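Local coordinates for extracellular solute-binding protein (Bordetella parapertussis, PDB 3PU5) that probably binds a small solute, perhaps a polyamine, outside the cytoplasmic membrane and delivers it to an ABC-type importer, at residues A[147-161]-A[308-320]. Sequence-based numbering, arbitrary orientation.
Sequences FNNLSSNVRGAEVLS and LIKNMSALLDLWN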
ATOM      1  N   PHE A 147      -7.286 -15.860  -5.201  1.00  9.67           N
ATOM      2  CA  PHE A 147      -6.755 -15.349  -3.937  1.00  7.46           C
ATOM      3  C   PHE A 147      -5.254 -15.074  -4.050  1.00  9.50           C
ATOM      4  O   PHE A 147      -4.567 -15.727  -4.822  1.00  9.34           O
ATOM      5  CB  PHE A 147      -7.015 -16.351  -2.800  1.00  9.35           C
ATOM      6  CG  PHE A 147      -6.774 -15.786  -1.425  1.00  9.43           C
ATOM      7  CD1 PHE A 147      -5.516 -15.852  -0.845  1.00  9.74           C
ATOM      8  CD2 PHE A 147      -7.808 -15.165  -0.720  1.00 11.40           C
ATOM      9  CE1 PHE A 147      -5.283 -15.311   0.417  1.00 10.33           C
ATOM     10  CE2 PHE A 147      -7.585 -14.622   0.549  1.00  8.77           C
ATOM     11  CZ  PHE A 147      -6.321 -14.701   1.118  1.00  9.87           C
ATOM     12  N   ASN A 148      -4.754 -14.106  -3.284  1.00  8.69           N
ATOM     13  CA  ASN A 148      -3.331 -13.743  -3.310  1.00  8.90           C
ATOM     14  C   ASN A 148      -2.416 -14.927  -2.972  1.00  9.83           C
ATOM     15  O   ASN A 148      -2.589 -15.567  -1.929  1.00  9.43           O
ATOM     16  CB  ASN A 148      -3.027 -12.635  -2.281  1.00  9.49           C
ATOM     17  CG  ASN A 148      -4.039 -11.497  -2.293  1.00  9.27           C
ATOM     18  OD1 ASN A 148      -3.658 -10.320  -2.336  1.00 11.14           O
ATOM     19  ND2 ASN A 148      -5.324 -11.832  -2.207  1.00  8.92           N
ATOM     20  N   ASN A 149      -1.434 -15.209  -3.820  1.00  9.24           N
ATOM     21  CA  ASN A 149      -0.424 -16.198  -3.453  1.00 11.08           C
ATOM     22  C   ASN A 149       0.489 -15.649  -2.369  1.00 11.68           C
ATOM     23  O   ASN A 149       1.100 -14.598  -2.561  1.00 10.63           O
ATOM     24  CB  ASN A 149       0.418 -16.617  -4.655  1.00 10.47           C
ATOM     25  CG  ASN A 149       1.376 -17.750  -4.315  1.00 13.58           C
ATOM     26  OD1 ASN A 149       2.555 -17.705  -4.646  1.00 15.61           O
ATOM     27  ND2 ASN A 149       0.867 -18.758  -3.631  1.00 13.59           N
ATOM     28  N   LEU A 150       0.587 -16.349  -1.238  1.00 10.76           N
ATOM     29  CA  LEU A 150       1.403 -15.861  -0.117  1.00 13.28           C
ATOM     30  C   LEU A 150       2.855 -15.544  -0.515  1.00 15.12           C
ATOM     31  O   LEU A 150       3.394 -14.496  -0.156  1.00 16.18           O
ATOM     32  CB  LEU A 150       1.367 -16.825   1.079  1.00 13.86           C
ATOM     33  CG  LEU A 150       2.078 -16.268   2.318  1.00 16.64           C
ATOM     34  CD1 LEU A 150       1.557 -14.876   2.627  1.00 15.73           C
ATOM     35  CD2 LEU A 150       1.948 -17.174   3.538  1.00 13.99           C
ATOM     36  N   SER A 151       3.473 -16.432  -1.284  1.00 13.40           N
ATOM     37  CA  SER A 151       4.883 -16.288  -1.651  1.00 16.74           C
ATOM     38  C   SER A 151       5.189 -15.237  -2.715  1.00 15.97           C
ATOM     39  O   SER A 151       6.341 -15.098  -3.118  1.00 15.14           O
ATOM     40  CB  SER A 151       5.429 -17.630  -2.151  1.00 19.01           C
ATOM     41  OG  SER A 151       5.209 -18.639  -1.186  1.00 29.59           O
ATOM     42  N   SER A 152       4.187 -14.501  -3.182  1.00 13.09           N
ATOM     43  CA  SER A 152       4.405 -13.661  -4.354  1.00 13.41           C
ATOM     44  C   SER A 152       4.529 -12.159  -4.084  1.00 12.91           C
ATOM     45  O   SER A 152       4.597 -11.361  -5.017  1.00 13.19           O
ATOM     46  CB  SER A 152       3.326 -13.934  -5.404  1.00 13.95           C
ATOM     47  OG  SER A 152       3.441 -15.256  -5.902  1.00 15.88           O
ATOM     48  N   ASN A 153       4.574 -11.780  -2.816  1.00 13.73           N
ATOM     49  CA  ASN A 153       4.645 -10.370  -2.450  1.00 17.37           C
ATOM     50  C   ASN A 153       3.539  -9.543  -3.117  1.00 16.64           C
ATOM     51  O   ASN A 153       3.797  -8.473  -3.696  1.00 15.66           O
ATOM     52  CB  ASN A 153       6.030  -9.773  -2.768  1.00 20.59           C
ATOM     53  CG  ASN A 153       6.187  -8.351  -2.233  1.00 28.08           C
ATOM     54  OD1 ASN A 153       6.100  -8.114  -1.022  1.00 28.83           O
ATOM     55  ND2 ASN A 153       6.403  -7.396  -3.141  1.00 32.16           N
ATOM     56  N   VAL A 154       2.311 -10.051  -3.039  1.00 12.53           N
ATOM     57  CA  VAL A 154       1.154  -9.333  -3.549  1.00 11.33           C
ATOM     58  C   VAL A 154       0.133  -9.113  -2.425  1.00 12.89           C
ATOM     59  O   VAL A 154      -1.077  -9.199  -2.640  1.00 11.21           O
ATOM     60  CB  VAL A 154       0.527 -10.034  -4.771  1.00 10.47           C
ATOM     61  CG1 VAL A 154       1.387  -9.798  -5.994  1.00 12.80           C
ATOM     62  CG2 VAL A 154       0.357 -11.527  -4.522  1.00 10.59           C
ATOM     63  N   ARG A 155       0.653  -8.833  -1.229  1.00 10.91           N
ATOM     64  CA  ARG A 155      -0.143  -8.504  -0.040  1.00 10.62           C
ATOM     65  C   ARG A 155      -0.993  -9.652   0.502  1.00 11.60           C
ATOM     66  O   ARG A 155      -2.010  -9.419   1.170  1.00  9.53           O
ATOM     67  CB  ARG A 155      -1.015  -7.265  -0.273  1.00 10.85           C
ATOM     68  CG  ARG A 155      -0.248  -6.034  -0.686  1.00 12.00           C
ATOM     69  CD  ARG A 155       0.780  -5.656   0.352  1.00 14.36           C
ATOM     70  NE  ARG A 155       1.550  -4.485  -0.044  1.00 14.18           N
ATOM     71  CZ  ARG A 155       2.551  -3.972   0.673  1.00 20.29           C
ATOM     72  NH1 ARG A 155       2.910  -4.530   1.826  1.00 18.36           N
ATOM     73  NH2 ARG A 155       3.200  -2.899   0.236  1.00 21.90           N
ATOM     74  N   GLY A 156      -0.577 -10.885   0.228  1.00 10.73           N
ATOM     75  CA  GLY A 156      -1.255 -12.045   0.772  1.00 10.75           C
ATOM     76  C   GLY A 156      -1.248 -12.063   2.293  1.00 11.59           C
ATOM     77  O   GLY A 156      -2.271 -12.320   2.930  1.00 10.02           O
ATOM     78  N   ALA A 157      -0.085 -11.805   2.881  1.00  9.54           N
ATOM     79  CA  ALA A 157       0.025 -11.796   4.334  1.00 11.82           C
ATOM     80  C   ALA A 157      -0.984 -10.834   4.940  1.00 11.42           C
ATOM     81  O   ALA A 157      -1.576 -11.123   5.980  1.00 11.44           O
ATOM     82  CB  ALA A 157       1.441 -11.429   4.771  1.00 14.19           C
ATOM     83  N   GLU A 158      -1.177  -9.692   4.284  1.00  9.85           N
ATOM     84  CA  GLU A 158      -2.087  -8.656   4.775  1.00 11.10           C
ATOM     85  C   GLU A 158      -3.548  -9.114   4.792  1.00 12.01           C
ATOM     86  O   GLU A 158      -4.252  -8.927   5.784  1.00  9.87           O
ATOM     87  CB  GLU A 158      -1.957  -7.373   3.939  1.00 11.31           C
ATOM     88  CG  GLU A 158      -0.730  -6.489   4.261  1.00 11.87           C
ATOM     89  CD  GLU A 158       0.590  -7.002   3.674  1.00 14.53           C
ATOM     90  OE1 GLU A 158       0.612  -8.107   3.083  1.00 12.53           O
ATOM     91  OE2 GLU A 158       1.618  -6.290   3.814  1.00 14.00           O
ATOM     92  N   VAL A 159      -4.010  -9.690   3.687  1.00 10.16           N
ATOM     93  CA  VAL A 159      -5.383 -10.188   3.620  1.00 11.50           C
ATOM     94  C   VAL A 159      -5.623 -11.259   4.685  1.00 11.06           C
ATOM     95  O   VAL A 159      -6.624 -11.219   5.394  1.00 12.20           O
ATOM     96  CB  VAL A 159      -5.729 -10.732   2.221  1.00  9.40           C
ATOM     97  CG1 VAL A 159      -7.184 -11.205   2.175  1.00  9.63           C
ATOM     98  CG2 VAL A 159      -5.506  -9.654   1.188  1.00 10.54           C
ATOM     99  N   LEU A 160      -4.700 -12.211   4.795  1.00  9.93           N
ATOM    100  CA  LEU A 160      -4.802 -13.255   5.822  1.00 10.15           C
ATOM    101  C   LEU A 160      -4.863 -12.663   7.233  1.00 12.73           C
ATOM    102  O   LEU A 160      -5.606 -13.151   8.089  1.00 13.51           O
ATOM    103  CB  LEU A 160      -3.640 -14.244   5.708  1.00 11.31           C
ATOM    104  CG  LEU A 160      -3.668 -15.194   4.501  1.00 12.61           C
ATOM    105  CD1 LEU A 160      -2.301 -15.814   4.273  1.00  9.08           C
ATOM    106  CD2 LEU A 160      -4.740 -16.273   4.691  1.00 12.60           C
ATOM    107  N   SER A 161      -4.088 -11.607   7.476  1.00 12.71           N
ATOM    108  CA  SER A 161      -4.147 -10.916   8.767  1.00 14.61           C
ATOM    109  C   SER A 161      -5.567 -10.476   9.114  1.00 13.98           C
ATOM    110  O   SER A 161      -5.983 -10.556  10.274  1.00 14.01           O
ATOM    111  CB  SER A 161      -3.212  -9.708   8.789  1.00 13.82           C
ATOM    112  OG  SER A 161      -1.873 -10.120   8.964  1.00 16.79           O
ATOM    113  N   LEU A 308       4.068  -8.392  10.662  1.00 16.69           N
ATOM    114  CA  LEU A 308       4.128  -9.127   9.395  1.00 18.99           C
ATOM    115  C   LEU A 308       5.482  -9.796   9.173  1.00 18.27           C
ATOM    116  O   LEU A 308       5.556 -10.962   8.778  1.00 19.76           O
ATOM    117  CB  LEU A 308       3.797  -8.204   8.216  1.00 18.63           C
ATOM    118  CG  LEU A 308       2.322  -7.802   8.103  1.00 19.74           C
ATOM    119  CD1 LEU A 308       2.160  -6.687   7.100  1.00 17.86           C
ATOM    120  CD2 LEU A 308       1.464  -9.003   7.712  1.00 18.96           C
ATOM    121  N   ILE A 309       6.554  -9.053   9.425  1.00 19.01           N
ATOM    122  CA  ILE A 309       7.912  -9.571   9.266  1.00 18.34           C
ATOM    123  C   ILE A 309       8.170 -10.726  10.226  1.00 18.45           C
ATOM    124  O   ILE A 309       8.725 -11.766   9.853  1.00 18.69           O
ATOM    125  CB  ILE A 309       8.951  -8.454   9.498  1.00 19.58           C
ATOM    126  CG1 ILE A 309       8.824  -7.384   8.410  1.00 19.61           C
ATOM    127  CG2 ILE A 309      10.376  -9.027   9.540  1.00 22.13           C
ATOM    128  CD1 ILE A 309       9.779  -6.217   8.574  1.00 22.41           C
ATOM    129  N   LYS A 310       7.747 -10.543  11.471  1.00 19.61           N
ATOM    130  CA  LYS A 310       8.010 -11.529  12.508  1.00 21.75           C
ATOM    131  C   LYS A 310       7.281 -12.844  12.251  1.00 21.34           C
ATOM    132  O   LYS A 310       7.805 -13.914  12.545  1.00 20.67           O
ATOM    133  CB  LYS A 310       7.627 -10.977  13.885  1.00 22.08           C
ATOM    134  CG  LYS A 310       7.815 -11.981  15.019  1.00 29.52           C
ATOM    135  CD  LYS A 310       7.502 -11.376  16.391  1.00 37.56           C
ATOM    136  CE  LYS A 310       6.009 -11.396  16.701  1.00 37.00           C
ATOM    137  NZ  LYS A 310       5.724 -10.907  18.082  1.00 43.40           N
ATOM    138  N   ASN A 311       6.074 -12.761  11.701  1.00 20.12           N
ATOM    139  CA  ASN A 311       5.232 -13.939  11.552  1.00 17.67           C
ATOM    140  C   ASN A 311       5.362 -14.630  10.198  1.00 18.61           C
ATOM    141  O   ASN A 311       4.807 -15.703   9.999  1.00 21.12           O
ATOM    142  CB  ASN A 311       3.764 -13.579  11.819  1.00 17.97           C
ATOM    143  CG  ASN A 311       3.478 -13.344  13.288  1.00 23.98           C
ATOM    144  OD1 ASN A 311       2.379 -12.931  13.664  1.00 23.26           O
ATOM    145  ND2 ASN A 311       4.468 -13.606  14.129  1.00 24.74           N
HETATM  146  N   MSE A 312       6.100 -14.023   9.274  1.00 17.83           N
HETATM  147  CA  MSE A 312       6.131 -14.501   7.896  1.00 18.08           C
HETATM  148  C   MSE A 312       6.587 -15.959   7.781  1.00 19.83           C
HETATM  149  O   MSE A 312       5.943 -16.755   7.107  1.00 16.59           O
HETATM  150  CB  MSE A 312       6.993 -13.588   7.017  1.00 20.44           C
HETATM  151  CG  MSE A 312       6.840 -13.834   5.506  1.00 28.80           C
HETATM  152 SE   MSE A 312       4.970 -13.753   4.851  1.00 38.01          SE
HETATM  153  CE  MSE A 312       5.300 -13.198   2.995  1.00 31.87           C
ATOM    154  N   SER A 313       7.689 -16.308   8.441  1.00 17.58           N
ATOM    155  CA  SER A 313       8.203 -17.681   8.396  1.00 18.88           C
ATOM    156  C   SER A 313       7.171 -18.715   8.844  1.00 17.86           C
ATOM    157  O   SER A 313       6.882 -19.660   8.120  1.00 21.08           O
ATOM    158  CB  SER A 313       9.483 -17.811   9.229  1.00 20.93           C
ATOM    159  OG  SER A 313      10.451 -16.886   8.769  1.00 24.51           O
ATOM    160  N   ALA A 314       6.614 -18.530  10.032  1.00 17.61           N
ATOM    161  CA  ALA A 314       5.585 -19.435  10.532  1.00 19.94           C
ATOM    162  C   ALA A 314       4.364 -19.470   9.616  1.00 21.31           C
ATOM    163  O   ALA A 314       3.809 -20.535   9.355  1.00 22.21           O
ATOM    164  CB  ALA A 314       5.178 -19.055  11.940  1.00 18.53           C
ATOM    165  N   LEU A 315       3.934 -18.305   9.144  1.00 20.93           N
ATOM    166  CA  LEU A 315       2.785 -18.224   8.238  1.00 19.59           C
ATOM    167  C   LEU A 315       3.025 -19.053   6.975  1.00 18.21           C
ATOM    168  O   LEU A 315       2.159 -19.817   6.547  1.00 19.48           O
ATOM    169  CB  LEU A 315       2.494 -16.761   7.872  1.00 16.39           C
ATOM    170  CG  LEU A 315       1.237 -16.459   7.044  1.00 18.09           C
ATOM    171  CD1 LEU A 315      -0.028 -17.023   7.704  1.00 15.95           C
ATOM    172  CD2 LEU A 315       1.106 -14.953   6.801  1.00 14.86           C
ATOM    173  N   LEU A 316       4.203 -18.895   6.383  1.00 17.50           N
ATOM    174  CA  LEU A 316       4.593 -19.657   5.198  1.00 19.63           C
ATOM    175  C   LEU A 316       4.563 -21.160   5.462  1.00 23.43           C
ATOM    176  O   LEU A 316       4.077 -21.935   4.638  1.00 20.20           O
ATOM    177  CB  LEU A 316       5.997 -19.249   4.749  1.00 20.94           C
ATOM    178  CG  LEU A 316       6.137 -17.828   4.214  1.00 23.58           C
ATOM    179  CD1 LEU A 316       7.587 -17.384   4.243  1.00 25.76           C
ATOM    180  CD2 LEU A 316       5.567 -17.740   2.805  1.00 25.74           C
ATOM    181  N   ASP A 317       5.103 -21.557   6.612  1.00 22.58           N
ATOM    182  CA  ASP A 317       5.102 -22.955   7.040  1.00 25.24           C
ATOM    183  C   ASP A 317       3.680 -23.519   7.083  1.00 24.59           C
ATOM    184  O   ASP A 317       3.400 -24.563   6.493  1.00 25.38           O
ATOM    185  CB  ASP A 317       5.749 -23.094   8.422  1.00 23.67           C
ATOM    186  CG  ASP A 317       7.270 -23.011   8.371  1.00 31.11           C
ATOM    187  OD1 ASP A 317       7.845 -23.104   7.261  1.00 33.37           O
ATOM    188  OD2 ASP A 317       7.897 -22.866   9.448  1.00 35.78           O
ATOM    189  N   LEU A 318       2.788 -22.825   7.787  1.00 23.78           N
ATOM    190  CA  LEU A 318       1.383 -23.230   7.879  1.00 23.69           C
ATOM    191  C   LEU A 318       0.737 -23.296   6.501  1.00 24.51           C
ATOM    192  O   LEU A 318      -0.026 -24.221   6.202  1.00 25.92           O
ATOM    193  CB  LEU A 318       0.598 -22.257   8.755  1.00 24.14           C
ATOM    194  CG  LEU A 318       0.635 -22.471  10.265  1.00 26.91           C
ATOM    195  CD1 LEU A 318      -0.363 -21.545  10.923  1.00 26.47           C
ATOM    196  CD2 LEU A 318       0.320 -23.924  10.609  1.00 30.26           C
ATOM    197  N   TRP A 319       1.040 -22.302   5.671  1.00 20.16           N
ATOM    198  CA  TRP A 319       0.556 -22.269   4.296  1.00 22.56           C
ATOM    199  C   TRP A 319       1.000 -23.537   3.566  1.00 26.12           C
ATOM    200  O   TRP A 319       0.174 -24.280   3.044  1.00 25.34           O
ATOM    201  CB  TRP A 319       1.064 -21.010   3.584  1.00 19.01           C
ATOM    202  CG  TRP A 319       0.668 -20.852   2.132  1.00 20.18           C
ATOM    203  CD1 TRP A 319       1.200 -21.514   1.061  1.00 24.81           C
ATOM    204  CD2 TRP A 319      -0.305 -19.939   1.593  1.00 17.87           C
ATOM    205  NE1 TRP A 319       0.608 -21.089  -0.104  1.00 23.37           N
ATOM    206  CE2 TRP A 319      -0.318 -20.122   0.193  1.00 20.37           C
ATOM    207  CE3 TRP A 319      -1.174 -19.000   2.157  1.00 16.82           C
ATOM    208  CZ2 TRP A 319      -1.162 -19.391  -0.654  1.00 16.58           C
ATOM    209  CZ3 TRP A 319      -2.010 -18.275   1.316  1.00 17.28           C
ATOM    210  CH2 TRP A 319      -1.996 -18.473  -0.072  1.00 15.92           C
ATOM    211  N   ASN A 320       2.302 -23.798   3.550  1.00 28.66           N
ATOM    212  CA  ASN A 320       2.829 -24.953   2.826  1.00 27.90           C
ATOM    213  C   ASN A 320       2.244 -26.255   3.355  1.00 27.86           C
ATOM    214  O   ASN A 320       2.254 -27.277   2.676  1.00 30.47           O
ATOM    215  CB  ASN A 320       4.359 -24.978   2.886  1.00 26.91           C
ATOM    216  CG  ASN A 320       4.991 -23.825   2.124  1.00 31.30           C
ATOM    217  OD1 ASN A 320       4.421 -23.316   1.156  1.00 32.12           O
ATOM    218  ND2 ASN A 320       6.177 -23.403   2.558  1.00 31.74           N
TER
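Ala157 O accepts two hydrogen bonds, from Ser161 N and Ser161 OG, which reach it from opposite faces of its carbonyl plane, while Ala157 CB packs on Leu308 CD2 at 3.8 Å. The same Leu308 methyl lies 3.7 Å from Ser161 OG. The other methyl of Leu308, CD1, packs against Glu158 OE2 at 3.4 Å. A bend at chi2 folds the Glu158 chain back, bringing the carboxylate to Leu308 although the CB points away. Arg155 NH1 bonds to Glu158 OE2 at 3.0 Å in a salt bridge, from above the carboxylate plane.

No hydrogen bond joins the segments, and the contact is largely apolar. Leu150 CB sits over one face of the Trp319 six-membered ring in a CH-pi contact, 3.5 Å from the centroid and 11° off the normal. With CG anti to the backbone N (chi1 -174°), Leu150 sends CD2 between Leu315 CG, at 3.6 Å, and Leu316 CD2. Leu160 CD1 meets the indole at its edge, 3.9 Å from Trp319 CZ3, and Phe191 packs edge-to-face with Trp319.

The axes of 156-161 and 308-320 run at 91° to each other, packing the C-terminal helix 305-322 against helix 156-167 in one lobe of the two-lobed periplasmic-binding-protein fold.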